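Local atomic coordinates of importin subunit beta-1 (Saccharomyces cerevisiae, PDB entry 5OWU), a protein that carries proteins into the nucleus as the importin beta subunit, working through importin alpha, which binds the classical nuclear localization signal of the cargo. Residues K213-M216 with E217-G220; K428-T431 with A432-I435; L629-G632 with F633-Y636. All coordinates share one frame; numbering follows the deposited sequence.

Contact 1 (K213-M216 with E217-G220)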
ATOM      1  N   LYS A 213      -2.508 -26.092   2.897  1.00 43.53           N
ATOM      2  CA  LYS A 213      -3.887 -26.256   2.434  1.00 38.06           C
ATOM      3  C   LYS A 213      -4.323 -27.713   2.506  1.00 50.82           C
ATOM      4  O   LYS A 213      -5.395 -28.034   3.036  1.00 39.81           O
ATOM      5  CB  LYS A 213      -4.031 -25.741   1.000  1.00 48.45           C
ATOM      6  CG  LYS A 213      -3.586 -24.304   0.788  1.00 62.38           C
ATOM      7  CD  LYS A 213      -4.710 -23.429   0.244  1.00 76.99           C
ATOM      8  CE  LYS A 213      -4.158 -22.235  -0.528  1.00 77.32           C
ATOM      9  NZ  LYS A 213      -3.164 -21.453   0.262  1.00 83.25           N
ATOM     10  N   ASN A 214      -3.502 -28.617   1.967  1.00 40.34           N
ATOM     11  CA  ASN A 214      -3.874 -30.026   1.949  1.00 47.02           C
ATOM     12  C   ASN A 214      -4.084 -30.563   3.356  1.00 37.51           C
ATOM     13  O   ASN A 214      -4.966 -31.403   3.570  1.00 48.38           O
ATOM     14  CB  ASN A 214      -2.809 -30.837   1.212  1.00 50.41           C
ATOM     15  CG  ASN A 214      -2.728 -30.481  -0.261  1.00 57.54           C
ATOM     16  OD1 ASN A 214      -3.691 -29.978  -0.841  1.00 56.77           O
ATOM     17  ND2 ASN A 214      -1.580 -30.741  -0.873  1.00 63.50           N
ATOM     18  N   ASN A 215      -3.311 -30.075   4.328  1.00 37.60           N
ATOM     19  CA  ASN A 215      -3.507 -30.496   5.713  1.00 39.58           C
ATOM     20  C   ASN A 215      -4.785 -29.900   6.296  1.00 40.83           C
ATOM     21  O   ASN A 215      -5.527 -30.587   7.006  1.00 46.88           O
ATOM     22  CB  ASN A 215      -2.302 -30.089   6.562  1.00 39.00           C
ATOM     23  CG  ASN A 215      -0.997 -30.610   6.007  1.00 43.57           C
ATOM     24  OD1 ASN A 215      -0.360 -29.963   5.173  1.00 45.33           O
ATOM     25  ND2 ASN A 215      -0.584 -31.784   6.472  1.00 39.97           N
ATOM     26  N   MET A 216      -5.059 -28.623   6.005  1.00 40.23           N
ATOM     27  CA  MET A 216      -6.256 -27.970   6.534  1.00 46.62           C
ATOM     28  C   MET A 216      -7.534 -28.573   5.965  1.00 43.84           C
ATOM     29  O   MET A 216      -8.582 -28.534   6.621  1.00 45.59           O
ATOM     30  CB  MET A 216      -6.196 -26.466   6.246  1.00 35.71           C
ATOM     31  CG  MET A 216      -5.120 -25.716   7.031  1.00 37.96           C
ATOM     32  SD  MET A 216      -5.487 -25.618   8.800  1.00 39.98           S
ATOM     33  CE  MET A 216      -4.659 -27.078   9.433  1.00 66.48           C
ATOM     34  N   GLU A 217      -7.475 -29.139   4.764  1.00 51.60           N
ATOM     35  CA  GLU A 217      -8.641 -29.814   4.212  1.00 46.69           C
ATOM     36  C   GLU A 217      -8.908 -31.164   4.867  1.00 49.93           C
ATOM     37  O   GLU A 217      -9.927 -31.785   4.550  1.00 66.08           O
ATOM     38  CB  GLU A 217      -8.471 -29.983   2.703  1.00 60.44           C
ATOM     39  CG  GLU A 217      -8.417 -28.656   1.953  1.00 61.05           C
ATOM     40  CD  GLU A 217      -8.093 -28.819   0.482  1.00 73.70           C
ATOM     41  OE1 GLU A 217      -7.663 -29.922   0.078  1.00 79.17           O
ATOM     42  OE2 GLU A 217      -8.268 -27.837  -0.271  1.00 72.35           O
ATOM     43  N   ARG A 218      -8.041 -31.628   5.766  1.00 45.63           N
ATOM     44  CA  ARG A 218      -8.260 -32.862   6.509  1.00 47.17           C
ATOM     45  C   ARG A 218      -8.790 -32.501   7.887  1.00 45.45           C
ATOM     46  O   ARG A 218      -8.096 -31.839   8.665  1.00 41.18           O
ATOM     47  CB  ARG A 218      -6.976 -33.682   6.630  1.00 44.64           C
ATOM     48  CG  ARG A 218      -6.416 -34.147   5.303  1.00 52.19           C
ATOM     49  CD  ARG A 218      -4.985 -34.635   5.442  1.00 50.70           C
ATOM     50  NE  ARG A 218      -4.310 -34.656   4.151  1.00 55.27           N
ATOM     51  CZ  ARG A 218      -2.991 -34.670   3.992  1.00 55.36           C
ATOM     52  NH1 ARG A 218      -2.183 -34.668   5.046  1.00 37.81           N
ATOM     53  NH2 ARG A 218      -2.477 -34.683   2.771  1.00 59.23           N
ATOM     54  N   GLU A 219     -10.009 -32.949   8.188  1.00 48.82           N
ATOM     55  CA  GLU A 219     -10.686 -32.505   9.402  1.00 51.10           C
ATOM     56  C   GLU A 219      -9.867 -32.819  10.648  1.00 42.82           C
ATOM     57  O   GLU A 219      -9.760 -31.983  11.548  1.00 42.27           O
ATOM     58  CB  GLU A 219     -12.075 -33.149   9.502  1.00 53.81           C
ATOM     59  CG  GLU A 219     -12.973 -32.511  10.560  1.00 59.22           C
ATOM     60  CD  GLU A 219     -14.205 -33.345  10.883  1.00 75.05           C
ATOM     61  OE1 GLU A 219     -14.564 -34.234  10.079  1.00 71.22           O
ATOM     62  OE2 GLU A 219     -14.809 -33.114  11.952  1.00 68.63           O
ATOM     63  N   GLY A 220      -9.289 -34.018  10.728  1.00 39.24           N
ATOM     64  CA  GLY A 220      -8.571 -34.396  11.937  1.00 42.25           C
ATOM     65  C   GLY A 220      -7.325 -33.560  12.165  1.00 38.72           C
ATOM     66  O   GLY A 220      -7.056 -33.115  13.287  1.00 43.41           O
TER
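Arg218 folds back over the last turn of helix 213-216. Its CG sits beside the backbone N (chi1 -63°), and the chain then runs extended to NE. This course lays the guanidinium across the peptide after Asn214, with one face over the Asn214 carbonyl group. Arg218 NE comes to 3.4 Å from Asn214 O, but the angle is too poor for a hydrogen bond. Arg218 NH1 lies 3.6 Å from Asn215 ND2, and the amide and guanidinium planes are 62° apart. Two donors cannot pair; each takes a different oxygen of the Glu221 carboxylate (Arg218 NH1 takes OE2, in a salt bridge, and Asn215 ND2 takes OE1), and both donate to Asn178 OD1. Glu217 keeps company with Asn214 and shares its direction. Glu217 CG packs 3.3 Å from Lys213 O, the carbonyl that accepts the Glu217 N bond (2.9 Å). Next, Arg218 N binds Asn215 O at 3.0 Å, from above the carbonyl plane. The two bonds close the turn that ends the short helix, and Arg218 takes the N-cap position of helix 219-233. Asn215 OD1 is hydrogen-bonded to Ser177 OG at the start of helix 177-188. Lys213 and Met216 touch Tyr255 of helix 238-255, so the short helix contacts both.

Contact 2 (K428-T431 with A432-I435)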
ATOM      1  N   LYS A 428     -11.726  17.778  22.660  1.00 26.33           N
ATOM      2  CA  LYS A 428     -11.949  18.687  21.540  1.00 27.83           C
ATOM      3  C   LYS A 428     -11.336  18.140  20.259  1.00 23.57           C
ATOM      4  O   LYS A 428     -11.905  18.295  19.171  1.00 29.37           O
ATOM      5  CB  LYS A 428     -11.367  20.061  21.854  1.00 23.45           C
ATOM      6  CG  LYS A 428     -12.129  20.830  22.913  1.00 34.66           C
ATOM      7  CD  LYS A 428     -11.611  22.258  23.038  1.00 32.67           C
ATOM      8  CE  LYS A 428     -10.227  22.310  23.626  1.00 32.11           C
ATOM      9  NZ  LYS A 428      -9.803  23.716  23.815  1.00 30.46           N
ATOM     10  N   GLU A 429     -10.165  17.517  20.365  1.00 26.44           N
ATOM     11  CA  GLU A 429      -9.527  16.935  19.189  1.00 29.36           C
ATOM     12  C   GLU A 429     -10.429  15.883  18.553  1.00 26.78           C
ATOM     13  O   GLU A 429     -10.696  15.904  17.336  1.00 25.38           O
ATOM     14  CB  GLU A 429      -8.182  16.328  19.595  1.00 36.41           C
ATOM     15  CG  GLU A 429      -7.478  15.541  18.509  1.00 35.82           C
ATOM     16  CD  GLU A 429      -6.083  15.101  18.928  1.00 37.80           C
ATOM     17  OE1 GLU A 429      -5.917  14.674  20.088  1.00 38.19           O
ATOM     18  OE2 GLU A 429      -5.159  15.199  18.097  1.00 38.10           O
ATOM     19  N   THR A 430     -10.927  14.957  19.376  1.00 25.88           N
ATOM     20  CA  THR A 430     -11.759  13.895  18.836  1.00 25.97           C
ATOM     21  C   THR A 430     -13.121  14.420  18.404  1.00 23.87           C
ATOM     22  O   THR A 430     -13.688  13.920  17.435  1.00 23.29           O
ATOM     23  CB  THR A 430     -11.889  12.778  19.867  1.00 23.57           C
ATOM     24  OG1 THR A 430     -10.575  12.294  20.166  1.00 24.36           O
ATOM     25  CG2 THR A 430     -12.770  11.629  19.334  1.00 26.35           C
ATOM     26  N   THR A 431     -13.650  15.437  19.089  1.00 29.47           N
ATOM     27  CA  THR A 431     -14.912  16.043  18.672  1.00 28.65           C
ATOM     28  C   THR A 431     -14.792  16.681  17.294  1.00 25.16           C
ATOM     29  O   THR A 431     -15.693  16.544  16.455  1.00 27.24           O
ATOM     30  CB  THR A 431     -15.355  17.077  19.711  1.00 32.65           C
ATOM     31  OG1 THR A 431     -15.592  16.420  20.962  1.00 27.41           O
ATOM     32  CG2 THR A 431     -16.640  17.810  19.268  1.00 27.33           C
ATOM     33  N   ALA A 432     -13.696  17.402  17.044  1.00 22.78           N
ATOM     34  CA  ALA A 432     -13.475  17.954  15.709  1.00 25.78           C
ATOM     35  C   ALA A 432     -13.431  16.841  14.670  1.00 23.30           C
ATOM     36  O   ALA A 432     -14.052  16.940  13.599  1.00 23.63           O
ATOM     37  CB  ALA A 432     -12.178  18.769  15.676  1.00 28.61           C
ATOM     38  N   TRP A 433     -12.687  15.770  14.969  1.00 23.34           N
ATOM     39  CA  TRP A 433     -12.689  14.609  14.082  1.00 23.89           C
ATOM     40  C   TRP A 433     -14.104  14.077  13.862  1.00 27.67           C
ATOM     41  O   TRP A 433     -14.498  13.772  12.731  1.00 27.33           O
ATOM     42  CB  TRP A 433     -11.788  13.521  14.663  1.00 23.94           C
ATOM     43  CG  TRP A 433     -11.861  12.200  13.959  1.00 28.83           C
ATOM     44  CD1 TRP A 433     -11.179  11.830  12.833  1.00 28.54           C
ATOM     45  CD2 TRP A 433     -12.651  11.063  14.340  1.00 24.32           C
ATOM     46  NE1 TRP A 433     -11.494  10.538  12.492  1.00 28.18           N
ATOM     47  CE2 TRP A 433     -12.392  10.042  13.401  1.00 27.92           C
ATOM     48  CE3 TRP A 433     -13.548  10.809  15.383  1.00 29.68           C
ATOM     49  CZ2 TRP A 433     -12.995   8.790  13.473  1.00 26.01           C
ATOM     50  CZ3 TRP A 433     -14.147   9.564  15.454  1.00 26.78           C
ATOM     51  CH2 TRP A 433     -13.870   8.570  14.505  1.00 22.16           C
ATOM     52  N   CYS A 434     -14.883  13.962  14.936  1.00 22.35           N
ATOM     53  CA  CYS A 434     -16.232  13.419  14.830  1.00 21.85           C
ATOM     54  C   CYS A 434     -17.095  14.270  13.914  1.00 24.68           C
ATOM     55  O   CYS A 434     -17.898  13.744  13.130  1.00 23.45           O
ATOM     56  CB  CYS A 434     -16.854  13.327  16.225  1.00 25.11           C
ATOM     57  SG  CYS A 434     -18.481  12.601  16.246  1.00 25.77           S
ATOM     58  N   ILE A 435     -16.939  15.591  13.992  1.00 24.14           N
ATOM     59  CA  ILE A 435     -17.685  16.471  13.100  1.00 25.44           C
ATOM     60  C   ILE A 435     -17.263  16.220  11.664  1.00 27.29           C
ATOM     61  O   ILE A 435     -18.099  16.207  10.750  1.00 21.87           O
ATOM     62  CB  ILE A 435     -17.492  17.942  13.518  1.00 22.87           C
ATOM     63  CG1 ILE A 435     -18.106  18.155  14.912  1.00 26.49           C
ATOM     64  CG2 ILE A 435     -18.134  18.886  12.516  1.00 27.87           C
ATOM     65  CD1 ILE A 435     -17.781  19.479  15.540  1.00 28.57           C
TER
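Trp433 lies alongside Thr430, one turn earlier in the same helix, and the two head outward together. Trp433 CB rests 3.4 Å from Thr430 O and a little farther from Glu429 O. From there CG is anti to the backbone N (chi1 171°); with chi2 at 84°, this turns the CE3 edge toward Thr430. Thr430 O lies at the ring edge, in its plane, and Trp433 CE3 is 3.7 Å from Thr430 O. Trp433 CE3 also meets Thr430 CG2 at 4.1 Å. Thr430 CG2 stands anti to its backbone N, which turns the methyl to the ring; OG1, on the other branch, bonds Glu387. The indole as a whole meets the ring of Trp475 with nearly parallel planes, and the side chain touches Met391 and Ser395. The main chain is regular alpha-helix. Trp433 N binds Glu429 O at 3.1 Å, and Cys434 N binds Thr430 O at 2.8 Å. On another side of the helix, Ile435 CG1 packs 3.3 Å from Thr431 O. Helix 425-442, in HEAT repeat 10, is thus packed against helix 402-418 through Thr431, Cys434 and Ile435, against helix 383-395 through Thr430 and Trp433, and against helix 467-484 through Lys428, Ala432 and Ile435.

Contact 3 (L629-G632 with F633-Y636)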
ATOM      1  N   LEU A 629      -0.424  29.883 -19.257  1.00 36.15           N
ATOM      2  CA  LEU A 629      -0.019  30.928 -20.191  1.00 41.37           C
ATOM      3  C   LEU A 629      -0.017  30.464 -21.638  1.00 45.24           C
ATOM      4  O   LEU A 629      -0.105  31.303 -22.541  1.00 44.31           O
ATOM      5  CB  LEU A 629       1.377  31.451 -19.846  1.00 41.47           C
ATOM      6  CG  LEU A 629       1.540  32.212 -18.532  1.00 53.49           C
ATOM      7  CD1 LEU A 629       2.970  32.703 -18.413  1.00 48.97           C
ATOM      8  CD2 LEU A 629       0.571  33.376 -18.441  1.00 51.31           C
ATOM      9  N   GLY A 630       0.097  29.166 -21.883  1.00 35.77           N
ATOM     10  CA  GLY A 630       0.186  28.705 -23.258  1.00 46.60           C
ATOM     11  C   GLY A 630       1.400  29.300 -23.937  1.00 34.16           C
ATOM     12  O   GLY A 630       2.510  29.295 -23.393  1.00 37.64           O
ATOM     13  N   LYS A 631       1.193  29.838 -25.143  1.00 50.45           N
ATOM     14  CA  LYS A 631       2.292  30.437 -25.892  1.00 45.00           C
ATOM     15  C   LYS A 631       2.947  31.578 -25.131  1.00 51.42           C
ATOM     16  O   LYS A 631       4.119  31.885 -25.382  1.00 40.73           O
ATOM     17  CB  LYS A 631       1.795  30.935 -27.249  1.00 43.93           C
ATOM     18  CG  LYS A 631       1.523  29.820 -28.252  1.00 47.93           C
ATOM     19  CD  LYS A 631       0.660  30.313 -29.403  1.00 68.07           C
ATOM     20  CE  LYS A 631       0.368  29.204 -30.402  1.00 70.71           C
ATOM     21  NZ  LYS A 631      -0.631  29.631 -31.423  1.00 78.52           N
ATOM     22  N   GLY A 632       2.223  32.206 -24.205  1.00 52.77           N
ATOM     23  CA  GLY A 632       2.800  33.250 -23.377  1.00 40.55           C
ATOM     24  C   GLY A 632       3.942  32.786 -22.504  1.00 45.05           C
ATOM     25  O   GLY A 632       4.645  33.631 -21.938  1.00 43.38           O
ATOM     26  N   PHE A 633       4.149  31.473 -22.378  1.00 41.81           N
ATOM     27  CA  PHE A 633       5.259  30.961 -21.585  1.00 38.31           C
ATOM     28  C   PHE A 633       6.570  30.936 -22.360  1.00 41.01           C
ATOM     29  O   PHE A 633       7.636  30.791 -21.751  1.00 40.12           O
ATOM     30  CB  PHE A 633       4.940  29.551 -21.084  1.00 40.28           C
ATOM     31  CG  PHE A 633       5.901  29.053 -20.045  1.00 36.47           C
ATOM     32  CD1 PHE A 633       5.735  29.388 -18.713  1.00 41.91           C
ATOM     33  CD2 PHE A 633       6.971  28.257 -20.398  1.00 33.86           C
ATOM     34  CE1 PHE A 633       6.617  28.934 -17.761  1.00 34.88           C
ATOM     35  CE2 PHE A 633       7.860  27.804 -19.449  1.00 39.50           C
ATOM     36  CZ  PHE A 633       7.684  28.141 -18.130  1.00 41.26           C
ATOM     37  N   GLU A 634       6.522  31.083 -23.683  1.00 44.17           N
ATOM     38  CA  GLU A 634       7.728  30.889 -24.482  1.00 49.55           C
ATOM     39  C   GLU A 634       8.857  31.813 -24.044  1.00 44.37           C
ATOM     40  O   GLU A 634      10.025  31.415 -24.086  1.00 49.72           O
ATOM     41  CB  GLU A 634       7.401  31.077 -25.961  1.00 46.32           C
ATOM     42  CG  GLU A 634       6.678  29.882 -26.543  1.00 55.10           C
ATOM     43  CD  GLU A 634       6.030  30.168 -27.878  1.00 59.23           C
ATOM     44  OE1 GLU A 634       6.487  31.092 -28.582  1.00 64.58           O
ATOM     45  OE2 GLU A 634       5.056  29.466 -28.219  1.00 48.06           O
ATOM     46  N   LYS A 635       8.536  33.028 -23.590  1.00 43.20           N
ATOM     47  CA  LYS A 635       9.574  33.984 -23.209  1.00 39.62           C
ATOM     48  C   LYS A 635      10.476  33.467 -22.095  1.00 49.95           C
ATOM     49  O   LYS A 635      11.617  33.926 -21.977  1.00 49.69           O
ATOM     50  CB  LYS A 635       8.937  35.308 -22.784  1.00 48.99           C
ATOM     51  CG  LYS A 635       7.992  35.204 -21.582  1.00 65.83           C
ATOM     52  CD  LYS A 635       7.263  36.524 -21.305  1.00 59.66           C
ATOM     53  CE  LYS A 635       8.213  37.633 -20.858  1.00 57.06           C
ATOM     54  NZ  LYS A 635       7.491  38.914 -20.602  1.00 71.31           N
ATOM     55  N   TYR A 636       9.999  32.534 -21.276  1.00 46.59           N
ATOM     56  CA  TYR A 636      10.801  31.992 -20.188  1.00 45.85           C
ATOM     57  C   TYR A 636      11.574  30.746 -20.584  1.00 38.52           C
ATOM     58  O   TYR A 636      12.380  30.255 -19.787  1.00 44.81           O
ATOM     59  CB  TYR A 636       9.907  31.655 -18.990  1.00 43.92           C
ATOM     60  CG  TYR A 636       8.931  32.752 -18.623  1.00 44.92           C
ATOM     61  CD1 TYR A 636       9.362  33.907 -17.981  1.00 43.75           C
ATOM     62  CD2 TYR A 636       7.580  32.631 -18.916  1.00 45.56           C
ATOM     63  CE1 TYR A 636       8.470  34.915 -17.638  1.00 41.27           C
ATOM     64  CE2 TYR A 636       6.679  33.635 -18.577  1.00 49.03           C
ATOM     65  CZ  TYR A 636       7.133  34.774 -17.938  1.00 50.94           C
ATOM     66  OH  TYR A 636       6.250  35.777 -17.599  1.00 45.10           O
TER
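Leu629 and Tyr636 lie roughly perpendicular. Leu629 CD1 meets the edge of the tyrosine ring near its plane, 3.8 Å from Tyr636 CE2. The same methyl lies near the plane of the Phe633 ring, at its edge. Closer to the backbone, Leu629 CB and Phe633 CB pack 4.2 Å apart. Phe633 CG is anti to the backbone N (chi1 -169°), which carries its ring away from the 629-632 backbone, toward Met599, Ile622 and Ala626. Tyr636 CD2 stands over one face of the Phe633 ring, toward its rim. Lys635 CG covers a face of the Tyr636 ring, 3.5 Å above its centre. The Tyr636 hydroxyl bonds Asp596, which also forms a salt bridge with Lys635.

Lys631 and Glu634 extend next to each other in a common direction. Glu634 OE2 touches the lysine stem, 3.6 Å from Lys631 CG. The charged ends do not meet: Lys631 NZ is 6.5 Å from Glu634 OE2 and pairs with Glu672. Glu634 has a long, weak ion pair with Arg676, and Asp673 close by probably disfavours its charge. A leucine in place of Glu634 would probably leave Arg676 without this weak partner and lose the carboxylate packing along the Lys631 stem.

The backbone beneath turns tightly. Phe633 N binds Gly630 O at 2.9 Å, and Glu634 N binds Lys631 O at 3.1 Å. Both donors stand above the carbonyl plane, which fits the tight three-residue spacing. Gly630 has positive phi (60°), where the chain leaves helix 615-629. A 3-10 turn then leads toward helix 637-649. This is an inter-repeat turn of the HEAT solenoid, between repeats 14 and 15, with its apolar side chains packed on helix 595-607.

Along the chain the three contacts come in series: 213-220, then 428-435, then 629-636. All belong to one chain of stacked HEAT repeats that has no strands. Contact 1 leads into repeat 6, contact 2 lies within repeat 10, and contact 3 joins repeats 14 and 15. The centres of contacts 1 and 2 are about 48 Å apart, and those of contacts 2 and 3 about 46 Å. Contacts 1 and 3 lie on opposite sides of the chain's centre, their centres about 69 Å apart. None touches another. They share no helix: contacts 1 and 3 shape turns between helices, while contact 2 is interior to one. They therefore sample separate parts of the long solenoid.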